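Local coordinates for 3-oxoacyl-(acyl-carrier protein) synthase II (Thermus thermophilus, PDB 1J3N) that probably catalyses the condensation of malonyl-ACP with a growing acyl chain in the elongation steps of fatty acid synthesis, at residues E254-G259 with V402-R407; D166-A171 with V183-T188; E293-I298 with K325-S330; A315-F320 with L373-V378; Q353-G358 with A384-A389. One frame throughout, in Å; residues are numbered along the deposited sequence.

Contacts 1 and 2 lie deepest. Contact 1 pairs two antiparallel strands through backbone hydrogen bonds, while contact 2 packs a helix on a strand through small apolar side chains with no hydrogen bond across; the two touch where Phe258 and Leu403 meet helix 163-176. Contacts 3, 4 and 5 lie farther out and mix apolar packing with polar bonds. Contacts 3 and 4, centres about 8 Å apart, share one beta-alpha-beta unit: contact 3 joins its strands, and contact 4 ties its helix to a loop by a salt bridge at the surface. Contact 5, a helix end with a bridging water, touches contacts 1 and 3 through strand 388-394 and the chain leading into it.

Contact 1: residues E254-G259 with V402-R407; sequences ELVGFG and VLAFKR
A classic beta bulge, Val256 and Gly257 opposite Ala404, interrupts the antiparallel pairing of strands 253-262 and 399-406. Ala404 O accepts from both Val256 N (3.0 Å) and Gly257 N (3.1 Å); the first donor lies nearly along the C=O axis and the second is tilted 21° from the carbonyl plane. Ala404 N completes the pair by donating to Gly257 O at 2.9 Å. Regular two-way pairs flank it, Glu254 with Lys406 and Gly259 with Val402. Because Gly257 has no side chain, Ala404 CB can settle 3.7 Å from Gly257 CA.

Leu255, Phe258, Leu403 and Phe405 share one face of the sheet. The CG of Leu255 stands anti to the backbone N (chi1 174°), and its CD1 reaches obliquely to Phe405 CE1 at 3.6 Å. Leu403 CD2 approaches Phe258 CD1 at 3.7 Å. Val256 crosses Lys406 at about a right angle and packs tightly, CG1 to Lys406 CB 3.4 Å. Glu254 and Lys406 run side by side without a salt bridge; the carboxylate pairs instead with Arg3.

The Leu255 and Phe405 face is covered by helices 163-176 and 343-357, and Val402 on the other face meets helix 275-288. Helices packed on both faces of the sheet fit the layered alpha-beta-alpha-beta-alpha thiolase fold to which the ketoacyl synthases belong.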
# COMPACT_ATOMS: atom_id res chain seq x y z
N GLU A 254 13.62 20.97 0.15
CA GLU A 254 14.05 19.80 0.88
C GLU A 254 12.86 19.20 1.62
O GLU A 254 12.06 19.92 2.21
CB GLU A 254 15.13 20.17 1.90
CG GLU A 254 15.91 18.96 2.41
CD GLU A 254 16.67 19.24 3.69
OE1 GLU A 254 17.01 20.41 3.95
OE2 GLU A 254 16.94 18.27 4.44
N LEU A 255 12.73 17.88 1.57
CA LEU A 255 11.66 17.19 2.30
C LEU A 255 12.27 16.91 3.66
O LEU A 255 13.08 15.99 3.81
CB LEU A 255 11.27 15.88 1.60
CG LEU A 255 10.25 14.97 2.31
CD1 LEU A 255 9.04 15.78 2.72
CD2 LEU A 255 9.85 13.84 1.38
N VAL A 256 11.89 17.70 4.66
CA VAL A 256 12.44 17.58 6.00
C VAL A 256 11.60 16.83 7.05
O VAL A 256 12.14 16.30 8.03
CB VAL A 256 12.74 18.99 6.56
CG1 VAL A 256 13.73 19.70 5.65
CG2 VAL A 256 11.46 19.79 6.65
N GLY A 257 10.29 16.78 6.86
CA GLY A 257 9.47 16.09 7.84
C GLY A 257 8.36 15.21 7.31
O GLY A 257 7.78 15.49 6.27
N PHE A 258 8.08 14.14 8.05
CA PHE A 258 7.04 13.18 7.71
C PHE A 258 6.32 12.80 9.01
O PHE A 258 6.94 12.31 9.95
CB PHE A 258 7.69 11.96 7.04
CG PHE A 258 6.72 10.86 6.69
CD1 PHE A 258 5.45 11.15 6.18
CD2 PHE A 258 7.10 9.52 6.81
CE1 PHE A 258 4.58 10.12 5.80
CE2 PHE A 258 6.24 8.49 6.43
CZ PHE A 258 4.98 8.79 5.92
N GLY A 259 5.02 13.05 9.06
CA GLY A 259 4.28 12.72 10.27
C GLY A 259 2.98 12.00 9.98
O GLY A 259 2.23 12.39 9.09
N VAL A 402 1.19 13.85 7.01
CA VAL A 402 1.62 15.23 6.82
C VAL A 402 3.09 15.31 6.40
O VAL A 402 3.95 14.60 6.94
CB VAL A 402 1.46 16.03 8.14
CG1 VAL A 402 1.97 17.46 7.96
CG2 VAL A 402 -0.01 16.04 8.56
N LEU A 403 3.37 16.17 5.42
CA LEU A 403 4.73 16.35 4.95
C LEU A 403 5.16 17.77 5.28
O LEU A 403 4.35 18.71 5.21
CB LEU A 403 4.83 16.12 3.44
CG LEU A 403 4.63 14.68 2.92
CD1 LEU A 403 4.82 14.67 1.41
CD2 LEU A 403 5.62 13.74 3.57
N ALA A 404 6.42 17.92 5.65
CA ALA A 404 7.00 19.22 5.97
C ALA A 404 8.11 19.51 4.98
O ALA A 404 9.06 18.73 4.84
CB ALA A 404 7.55 19.21 7.40
N PHE A 405 7.99 20.64 4.30
CA PHE A 405 8.98 21.05 3.31
C PHE A 405 9.76 22.27 3.76
O PHE A 405 9.22 23.16 4.41
CB PHE A 405 8.28 21.34 1.98
CG PHE A 405 7.79 20.10 1.27
CD1 PHE A 405 8.68 19.21 0.68
CD2 PHE A 405 6.42 19.82 1.20
CE1 PHE A 405 8.23 18.06 0.02
CE2 PHE A 405 5.96 18.68 0.54
CZ PHE A 405 6.87 17.80 -0.05
N LYS A 406 11.04 22.30 3.42
CA LYS A 406 11.90 23.42 3.79
C LYS A 406 12.45 24.12 2.55
O LYS A 406 12.94 23.46 1.62
CB LYS A 406 13.07 22.93 4.65
CG LYS A 406 14.12 23.99 4.92
CD LYS A 406 15.31 23.44 5.69
CE LYS A 406 16.36 24.52 5.89
NZ LYS A 406 17.54 24.02 6.65
N ARG A 407 12.37 25.44 2.53
CA ARG A 407 12.88 26.23 1.41
C ARG A 407 14.40 26.18 1.40
O ARG A 407 15.05 26.48 2.40
CB ARG A 407 12.42 27.69 1.52
CG ARG A 407 12.94 28.60 0.41
CD ARG A 407 12.51 30.05 0.59
NE ARG A 407 13.01 30.63 1.84
CZ ARG A 407 14.29 30.70 2.18
NH1 ARG A 407 15.23 30.23 1.37
NH2 ARG A 407 14.65 31.26 3.33

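Contact 2: residues D166-A171 with V183-T188; sequences DALGSA and VLAGGT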
# COMPACT_ATOMS: atom_id res chain seq x y z
N ASP A 166 1.76 9.59 2.12
CA ASP A 166 2.26 8.39 2.76
C ASP A 166 3.36 7.81 1.85
O ASP A 166 4.43 7.40 2.31
CB ASP A 166 1.10 7.38 2.90
CG ASP A 166 1.29 6.39 4.03
OD1 ASP A 166 2.43 6.20 4.51
OD2 ASP A 166 0.28 5.77 4.44
N ALA A 167 3.09 7.78 0.54
CA ALA A 167 4.05 7.26 -0.42
C ALA A 167 5.33 8.10 -0.46
O ALA A 167 6.43 7.57 -0.49
CB ALA A 167 3.42 7.20 -1.82
N LEU A 168 5.17 9.42 -0.47
CA LEU A 168 6.31 10.33 -0.50
C LEU A 168 7.12 10.22 0.79
O LEU A 168 8.35 10.16 0.76
CB LEU A 168 5.83 11.78 -0.71
CG LEU A 168 5.49 12.10 -2.17
CD1 LEU A 168 4.85 13.49 -2.29
CD2 LEU A 168 6.77 12.02 -2.99
N GLY A 169 6.44 10.20 1.93
CA GLY A 169 7.13 10.09 3.20
C GLY A 169 7.82 8.74 3.32
O GLY A 169 8.88 8.63 3.93
N SER A 170 7.23 7.71 2.74
CA SER A 170 7.83 6.38 2.79
C SER A 170 9.08 6.31 1.90
O SER A 170 9.99 5.53 2.17
CB SER A 170 6.81 5.32 2.35
OG SER A 170 5.72 5.25 3.27
N ALA A 171 9.10 7.12 0.84
CA ALA A 171 10.25 7.17 -0.06
C ALA A 171 11.32 7.96 0.66
O ALA A 171 12.51 7.67 0.55
CB ALA A 171 9.88 7.87 -1.38
N VAL A 183 14.36 8.16 -5.77
CA VAL A 183 13.09 7.46 -5.84
C VAL A 183 12.00 8.26 -6.55
O VAL A 183 11.85 9.46 -6.31
CB VAL A 183 12.57 7.08 -4.42
CG1 VAL A 183 11.17 6.45 -4.53
CG2 VAL A 183 13.54 6.11 -3.73
N LEU A 184 11.26 7.61 -7.44
CA LEU A 184 10.15 8.28 -8.11
C LEU A 184 8.96 7.90 -7.23
O LEU A 184 8.60 6.73 -7.14
CB LEU A 184 9.95 7.75 -9.54
CG LEU A 184 11.05 7.95 -10.60
CD1 LEU A 184 10.54 7.42 -11.93
CD2 LEU A 184 11.42 9.42 -10.73
N ALA A 185 8.38 8.88 -6.55
CA ALA A 185 7.27 8.63 -5.64
C ALA A 185 6.09 9.57 -5.84
O ALA A 185 6.26 10.71 -6.28
CB ALA A 185 7.76 8.74 -4.19
N GLY A 186 4.91 9.11 -5.47
CA GLY A 186 3.74 9.95 -5.61
C GLY A 186 2.46 9.14 -5.61
O GLY A 186 2.37 8.11 -4.94
N GLY A 187 1.47 9.61 -6.35
CA GLY A 187 0.21 8.90 -6.40
C GLY A 187 -0.53 9.10 -7.71
O GLY A 187 -0.33 10.08 -8.42
N THR A 188 -1.39 8.14 -8.02
CA THR A 188 -2.19 8.21 -9.24
C THR A 188 -3.60 7.73 -8.94
O THR A 188 -3.81 6.87 -8.08
CB THR A 188 -1.59 7.33 -10.36
OG1 THR A 188 -2.42 7.42 -11.52
CG2 THR A 188 -1.51 5.88 -9.91
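Ala171 CB sits over both Val183 and Ala185, 3.7 Å from Val183 CG1 and 3.6 Å from Ala185 CB, at the heart of a helix-on-strand packing. The segments run nearly antiparallel, at 167°, and their axes come within 6.7 Å; alanines and glycine at the interface permit so close an approach. Leu168 is the one large side chain that the helix offers here. Its CG lies anti to the carbonyl carbon (chi1 -79°), and this carries CD2 down beside Ala185, 3.6 Å from Ala185 CB and equally far from Ala185 O. Ala185 CB thus touches both a Leu168 methyl and the Ala171 methyl, which reach it from directions roughly at right angles. One turn earlier, Ala167 CB rests against Gly186 O at 3.4 Å. No hydrogen bond crosses this apolar interface.

Within the helix, Ser170 N and Ser170 OG grip Asp166 O from opposite faces of its carbonyl plane. The Asp166 carboxylate pairs with Arg260 and also bonds Ser155 of the second subunit, which places this turn by the dimer interface. Strand 182-189 runs between strands 98-103 and 232-240; helix 163-176 covers one face of it, and helix 70-86 meets Leu184 and Thr188 on the other.

Contact 3: residues E293-I298 with K325-S330; sequences EQVGYI and KRLMVS
The Tyr297 ring carries its hydroxyl to Ser330: Ser330 OG lies at the ring edge, in plane, and accepts from Tyr297 OH at 2.7 Å. Met328 O also comes close to the ring, 3.2 Å from Tyr297 CD1. With CG anti to the backbone N (chi1 176°), the ring extends along the neighbouring strand far enough to meet a residue two places beyond Met328. Ser330 OG is also bonded to Pro361 O, and Tyr297 OH to Asn299 ND2, so the two hydroxyls form part of a short polar chain. A phenylalanine here would probably keep the ring packing but lose the bonds to Ser330 OG and Asn299 ND2, leaving Ser330 OG with Pro361 O and the ring less firmly fixed.

The backbones pair in parallel. Ile298 N donates to Met328 O at 3.0 Å, nearly in line with the carbonyl, whereas Met328 N meets Gly296 O from well above its plane at 3.3 Å; Ser330 N to Ile298 O is a weak bond. On the face opposite Tyr297, Leu327 spreads its two methyls: CD1 reaches Ile298 CD1 at 3.7 Å, and CD2 lies 3.9 Å from Val295 CG1.

Strands 297-299 and 328-330 are joined by helix 306-324 in a beta-alpha-beta crossover. Ile316 and Phe320 of that helix cover Ile298 and Leu327, and strand 388-394 pairs with the other edge of 297-299.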
# COMPACT_ATOMS: atom_id res chain seq x y z
N GLU A 293 5.90 27.97 15.07
CA GLU A 293 6.09 29.33 14.56
C GLU A 293 7.04 29.45 13.38
O GLU A 293 7.15 30.52 12.78
CB GLU A 293 6.57 30.26 15.68
CG GLU A 293 7.43 29.60 16.74
CD GLU A 293 6.59 28.83 17.75
OE1 GLU A 293 6.79 27.60 17.88
OE2 GLU A 293 5.74 29.45 18.42
N GLN A 294 7.73 28.37 13.03
CA GLN A 294 8.65 28.40 11.91
C GLN A 294 7.94 28.10 10.59
O GLN A 294 8.54 28.20 9.52
CB GLN A 294 9.78 27.39 12.14
CG GLN A 294 10.77 27.81 13.21
CD GLN A 294 11.85 26.78 13.42
OE1 GLN A 294 11.66 25.81 14.15
NE2 GLN A 294 12.98 26.96 12.76
N VAL A 295 6.68 27.71 10.68
CA VAL A 295 5.89 27.40 9.49
C VAL A 295 5.13 28.63 9.03
O VAL A 295 4.52 29.32 9.85
CB VAL A 295 4.88 26.26 9.77
CG1 VAL A 295 3.97 26.04 8.56
CG2 VAL A 295 5.63 24.98 10.10
N GLY A 296 5.19 28.91 7.74
CA GLY A 296 4.49 30.06 7.19
C GLY A 296 3.39 29.70 6.20
O GLY A 296 2.57 30.55 5.85
N TYR A 297 3.37 28.45 5.76
CA TYR A 297 2.35 27.99 4.82
C TYR A 297 1.88 26.55 5.08
O TYR A 297 2.68 25.69 5.46
CB TYR A 297 2.88 28.06 3.38
CG TYR A 297 1.92 27.50 2.35
CD1 TYR A 297 0.61 27.98 2.27
CD2 TYR A 297 2.33 26.52 1.44
CE1 TYR A 297 -0.27 27.49 1.31
CE2 TYR A 297 1.44 26.02 0.47
CZ TYR A 297 0.15 26.52 0.41
OH TYR A 297 -0.74 26.09 -0.55
N ILE A 298 0.59 26.31 4.88
CA ILE A 298 0.01 24.99 5.04
C ILE A 298 -0.89 24.67 3.86
O ILE A 298 -1.91 25.34 3.66
CB ILE A 298 -0.87 24.86 6.30
CG1 ILE A 298 -0.04 25.10 7.57
CG2 ILE A 298 -1.49 23.47 6.35
CD1 ILE A 298 -0.83 24.90 8.86
N LYS A 325 -2.92 32.41 13.45
CA LYS A 325 -3.39 33.66 12.88
C LYS A 325 -2.38 34.30 11.92
O LYS A 325 -2.74 35.17 11.13
CB LYS A 325 -3.75 34.64 14.00
CG LYS A 325 -4.83 34.11 14.95
CD LYS A 325 -5.11 35.05 16.13
CE LYS A 325 -3.91 35.15 17.06
NZ LYS A 325 -4.21 35.96 18.28
N ARG A 326 -1.14 33.85 11.98
CA ARG A 326 -0.10 34.40 11.12
C ARG A 326 0.21 33.47 9.95
O ARG A 326 1.02 33.79 9.07
CB ARG A 326 1.18 34.65 11.94
CG ARG A 326 2.05 35.77 11.39
CD ARG A 326 2.95 36.36 12.48
NE ARG A 326 3.92 35.39 12.98
CZ ARG A 326 4.82 35.66 13.92
NH1 ARG A 326 4.88 36.86 14.48
NH2 ARG A 326 5.68 34.71 14.30
N LEU A 327 -0.45 32.32 9.93
CA LEU A 327 -0.25 31.33 8.87
C LEU A 327 -1.02 31.70 7.61
O LEU A 327 -1.94 32.51 7.65
CB LEU A 327 -0.75 29.96 9.32
CG LEU A 327 -0.04 29.11 10.37
CD1 LEU A 327 -0.97 27.99 10.80
CD2 LEU A 327 1.26 28.55 9.81
N MET A 328 -0.62 31.09 6.51
CA MET A 328 -1.31 31.27 5.24
C MET A 328 -1.72 29.86 4.89
O MET A 328 -0.88 28.95 4.90
CB MET A 328 -0.38 31.83 4.16
CG MET A 328 -0.09 33.32 4.28
SD MET A 328 0.86 33.93 2.88
CE MET A 328 2.51 33.32 3.34
N VAL A 329 -2.99 29.66 4.60
CA VAL A 329 -3.49 28.33 4.28
C VAL A 329 -4.28 28.39 2.98
O VAL A 329 -5.12 29.27 2.79
CB VAL A 329 -4.42 27.79 5.41
CG1 VAL A 329 -4.74 26.32 5.17
CG2 VAL A 329 -3.75 27.98 6.77
N SER A 330 -4.00 27.47 2.06
CA SER A 330 -4.76 27.45 0.81
C SER A 330 -5.02 26.02 0.39
O SER A 330 -4.24 25.11 0.68
CB SER A 330 -4.03 28.23 -0.30
OG SER A 330 -3.04 27.45 -0.95

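Contact 4: residues A315-F320 with L373-V378; sequences AIKRVF and LDLDFV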
# COMPACT_ATOMS: atom_id res chain seq x y z
N ALA A 315 -7.76 21.75 14.21
CA ALA A 315 -6.50 21.05 14.43
C ALA A 315 -5.32 21.99 14.23
O ALA A 315 -4.29 21.88 14.92
CB ALA A 315 -6.39 19.86 13.48
N ILE A 316 -5.45 22.91 13.28
CA ILE A 316 -4.39 23.86 13.01
C ILE A 316 -4.29 24.84 14.19
O ILE A 316 -3.20 25.07 14.71
CB ILE A 316 -4.65 24.63 11.69
CG1 ILE A 316 -4.30 23.73 10.50
CG2 ILE A 316 -3.84 25.92 11.65
CD1 ILE A 316 -4.53 24.37 9.16
N LYS A 317 -5.42 25.39 14.60
CA LYS A 317 -5.45 26.32 15.72
C LYS A 317 -4.90 25.66 16.98
O LYS A 317 -4.30 26.31 17.83
CB LYS A 317 -6.87 26.82 15.98
CG LYS A 317 -7.46 27.69 14.88
CD LYS A 317 -8.91 28.03 15.17
CE LYS A 317 -9.50 28.92 14.08
NZ LYS A 317 -10.95 29.21 14.31
N ARG A 318 -5.11 24.35 17.09
CA ARG A 318 -4.64 23.62 18.26
C ARG A 318 -3.12 23.45 18.27
O ARG A 318 -2.49 23.60 19.32
CB ARG A 318 -5.31 22.25 18.34
CG ARG A 318 -4.97 21.49 19.62
CD ARG A 318 -5.73 20.18 19.75
NE ARG A 318 -7.18 20.36 19.69
CZ ARG A 318 -7.90 20.32 18.56
NH1 ARG A 318 -7.29 20.11 17.40
NH2 ARG A 318 -9.21 20.49 18.60
N VAL A 319 -2.55 23.15 17.12
CA VAL A 319 -1.10 22.94 17.01
C VAL A 319 -0.30 24.23 16.90
O VAL A 319 0.82 24.31 17.38
CB VAL A 319 -0.76 22.06 15.78
CG1 VAL A 319 0.74 21.83 15.72
CG2 VAL A 319 -1.50 20.74 15.85
N PHE A 320 -0.88 25.25 16.27
CA PHE A 320 -0.16 26.50 16.08
C PHE A 320 -0.57 27.66 17.00
O PHE A 320 0.04 28.72 16.97
CB PHE A 320 -0.25 26.91 14.61
CG PHE A 320 0.45 25.96 13.67
CD1 PHE A 320 1.82 26.05 13.46
CD2 PHE A 320 -0.26 24.95 13.03
CE1 PHE A 320 2.47 25.16 12.61
CE2 PHE A 320 0.39 24.05 12.18
CZ PHE A 320 1.76 24.16 11.97
N LEU A 373 -14.09 29.80 11.01
CA LEU A 373 -12.74 29.37 10.64
C LEU A 373 -11.91 30.61 10.31
O LEU A 373 -11.69 30.93 9.15
CB LEU A 373 -12.82 28.45 9.42
CG LEU A 373 -13.89 27.36 9.45
CD1 LEU A 373 -13.96 26.66 8.11
CD2 LEU A 373 -13.58 26.37 10.56
N ASP A 374 -11.44 31.31 11.34
CA ASP A 374 -10.67 32.53 11.16
C ASP A 374 -9.19 32.37 10.81
O ASP A 374 -8.32 32.77 11.58
CB ASP A 374 -10.81 33.42 12.40
CG ASP A 374 -10.22 32.77 13.64
OD1 ASP A 374 -10.64 31.64 13.97
OD2 ASP A 374 -9.36 33.40 14.29
N LEU A 375 -8.92 31.80 9.65
CA LEU A 375 -7.55 31.63 9.20
C LEU A 375 -7.42 32.33 7.86
O LEU A 375 -8.41 32.55 7.17
CB LEU A 375 -7.20 30.14 9.05
CG LEU A 375 -7.10 29.31 10.33
CD1 LEU A 375 -6.72 27.87 9.97
CD2 LEU A 375 -6.06 29.91 11.25
N ASP A 376 -6.19 32.68 7.50
CA ASP A 376 -5.94 33.35 6.23
C ASP A 376 -5.91 32.28 5.14
O ASP A 376 -4.91 31.57 5.00
CB ASP A 376 -4.60 34.09 6.28
CG ASP A 376 -4.35 34.91 5.04
OD1 ASP A 376 -5.03 34.69 4.02
OD2 ASP A 376 -3.45 35.78 5.07
N PHE A 377 -6.99 32.18 4.36
CA PHE A 377 -7.08 31.17 3.30
C PHE A 377 -6.61 31.60 1.91
O PHE A 377 -6.89 30.93 0.91
CB PHE A 377 -8.51 30.64 3.23
CG PHE A 377 -8.93 29.90 4.47
CD1 PHE A 377 -8.23 28.75 4.89
CD2 PHE A 377 -9.99 30.35 5.25
CE1 PHE A 377 -8.59 28.08 6.05
CE2 PHE A 377 -10.36 29.68 6.42
CZ PHE A 377 -9.66 28.54 6.83
N VAL A 378 -5.88 32.71 1.84
CA VAL A 378 -5.32 33.22 0.59
C VAL A 378 -6.29 33.22 -0.60
O VAL A 378 -6.16 32.41 -1.53
CB VAL A 378 -4.05 32.40 0.23
CG1 VAL A 378 -3.28 33.06 -0.88
CG2 VAL A 378 -3.17 32.24 1.47
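Lys317 and Leu375 mark the nearest backbone approach, with their CA atoms 8.7 Å apart, so no backbone bond joins the segments and helix side chains reach across. Residues 315-320 are regular helix, with Phe320 N bonded to Ile316 O at 2.8 Å. Residues 373-378 form neither helix nor strand but turn tightly twice. Asp374 is the centre of an inverse gamma turn, closed by a weak bond from Leu375 N to Leu373 O, and Asp376 makes an Asx turn in which its OD1 accepts from Val378 N at 3.1 Å, on the anti side of the carboxylate.

Lys317 stretches its fully extended chain across to Asp374. Its CG stands anti to the carbonyl carbon (chi1 -67°), which launches the chain towards the loop, and NZ forms a salt bridge with Asp374 OD1. The modelled separation of 2.5 Å between these two atoms is very short, and its exact value is doubtful. Lys317 NZ also makes a weak hydrogen bond to Glu372 O. A methionine in its place would probably leave the Asp374 carboxylate without its cationic mate and the gamma turn less tied to the helix. Next to the more exposed charge pair, Ile316 CG2 packs on Leu375 CD1 at 3.9 Å, an apolar contact between two buried side chains.

Helix 306-324 lies with Ile316 and Phe320 on strand 297-299 and with Ala315 and Val319 on helix 275-288. The loop passes along its other flank, where Leu373, Leu375 and Phe377 touch Val313, and Asp376 shares a backbone hydrogen bond with Val329 of strand 328-330.

Contact 5: residues Q353-G358 with A384-A389; sequences QALYHG and AKVDYA
Leu355 and Gly358, at the C-terminal end of helix 343-357, meet Val386 and Ala384 on the chain leading into strand 388-394, a helix-to-sheet packing in the thiolase-type fold. The helix arrives with Gln353 turned away to helix 19-28. Ala354 follows and contributes its carbonyl to a bridging water.

Leu355 carries the apolar contact. Its CG lies anti to the carbonyl carbon (chi1 -71°), which brings CD2 to the chain leading into the strand, where it meets Val386 CG2 at 3.3 Å, tighter than ordinary van der Waals contact, the two side chains crossing at about a right angle. The same methyl lies 4.1 Å from Ala389 CB, and Leu355 also touches Phe405 on the adjacent strand.

Tyr356 and His357 turn away. Gly358 then leaves the helix with positive phi (71°), a conformation glycine adopts readily. Its carbonyl accepts from Ala384 N at 2.8 Å; the donor stands well above the carbonyl plane, so the bond is not directed at a lone pair. Strands 359-360 and 382-383 pair next to this bond. Between the segments a water donates to Ala354 O at 2.8 Å and to Ala384 O at 2.6 Å, while Val386 N gives it a weak bond.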
# COMPACT_ATOMS: atom_id res chain seq x y z
N GLN A 353 6.29 23.99 -5.09
CA GLN A 353 6.32 25.11 -6.05
C GLN A 353 6.16 26.46 -5.35
O GLN A 353 6.75 27.45 -5.77
CB GLN A 353 5.23 24.95 -7.11
CG GLN A 353 5.40 23.74 -8.03
CD GLN A 353 4.34 23.66 -9.11
OE1 GLN A 353 3.14 23.81 -8.84
NE2 GLN A 353 4.77 23.41 -10.35
N ALA A 354 5.35 26.50 -4.29
CA ALA A 354 5.14 27.74 -3.55
C ALA A 354 6.42 28.16 -2.83
O ALA A 354 6.70 29.35 -2.72
CB ALA A 354 4.01 27.57 -2.54
N LEU A 355 7.19 27.20 -2.33
CA LEU A 355 8.44 27.50 -1.64
C LEU A 355 9.51 27.97 -2.62
O LEU A 355 10.18 28.98 -2.40
CB LEU A 355 8.97 26.25 -0.91
CG LEU A 355 8.25 25.73 0.33
CD1 LEU A 355 8.86 24.41 0.75
CD2 LEU A 355 8.36 26.74 1.45
N TYR A 356 9.65 27.21 -3.70
CA TYR A 356 10.62 27.49 -4.76
C TYR A 356 10.38 28.83 -5.46
O TYR A 356 11.32 29.61 -5.67
CB TYR A 356 10.54 26.34 -5.77
CG TYR A 356 11.52 26.44 -6.92
CD1 TYR A 356 12.87 26.16 -6.74
CD2 TYR A 356 11.08 26.81 -8.19
CE1 TYR A 356 13.77 26.24 -7.80
CE2 TYR A 356 11.97 26.91 -9.26
CZ TYR A 356 13.31 26.62 -9.06
OH TYR A 356 14.20 26.72 -10.11
N HIS A 357 9.14 29.11 -5.83
CA HIS A 357 8.78 30.34 -6.54
C HIS A 357 8.49 31.55 -5.65
O HIS A 357 8.45 32.69 -6.13
CB HIS A 357 7.55 30.10 -7.43
CG HIS A 357 7.78 29.14 -8.55
ND1 HIS A 357 8.67 29.39 -9.58
CD2 HIS A 357 7.21 27.94 -8.84
CE1 HIS A 357 8.63 28.40 -10.45
NE2 HIS A 357 7.75 27.51 -10.03
N GLY A 358 8.28 31.32 -4.36
CA GLY A 358 8.01 32.42 -3.46
C GLY A 358 6.64 33.05 -3.65
O GLY A 358 6.46 34.25 -3.41
N ALA A 384 5.28 35.62 -1.21
CA ALA A 384 5.72 35.39 0.15
C ALA A 384 6.88 34.40 0.16
O ALA A 384 6.85 33.40 -0.55
CB ALA A 384 4.57 34.86 0.99
N LYS A 385 7.89 34.69 0.98
CA LYS A 385 9.06 33.84 1.08
C LYS A 385 9.07 33.08 2.40
O LYS A 385 9.67 33.52 3.39
CB LYS A 385 10.33 34.71 0.98
CG LYS A 385 11.65 33.96 1.14
CD LYS A 385 12.82 34.93 1.26
CE LYS A 385 14.15 34.20 1.42
NZ LYS A 385 14.50 33.40 0.22
N VAL A 386 8.41 31.92 2.43
CA VAL A 386 8.37 31.12 3.64
C VAL A 386 9.56 30.16 3.69
O VAL A 386 10.12 29.78 2.66
CB VAL A 386 7.05 30.31 3.73
CG1 VAL A 386 5.88 31.27 3.92
CG2 VAL A 386 6.85 29.49 2.48
N ASP A 387 9.95 29.77 4.90
CA ASP A 387 11.07 28.85 5.09
C ASP A 387 10.57 27.42 5.25
O ASP A 387 11.24 26.47 4.85
CB ASP A 387 11.87 29.23 6.33
CG ASP A 387 12.48 30.61 6.25
OD1 ASP A 387 13.23 30.87 5.29
OD2 ASP A 387 12.19 31.44 7.14
N TYR A 388 9.38 27.29 5.83
CA TYR A 388 8.77 25.99 6.07
C TYR A 388 7.27 25.98 5.74
O TYR A 388 6.54 26.97 5.95
CB TYR A 388 8.98 25.58 7.54
CG TYR A 388 10.41 25.25 7.90
CD1 TYR A 388 10.98 24.03 7.54
CD2 TYR A 388 11.21 26.16 8.61
CE1 TYR A 388 12.30 23.71 7.87
CE2 TYR A 388 12.53 25.86 8.95
CZ TYR A 388 13.07 24.63 8.58
OH TYR A 388 14.38 24.32 8.91
N ALA A 389 6.81 24.84 5.24
CA ALA A 389 5.41 24.65 4.87
C ALA A 389 4.98 23.21 5.08
O ALA A 389 5.79 22.28 4.95
CB ALA A 389 5.21 25.04 3.41
O HOH W 1 6.77 30.84 -0.36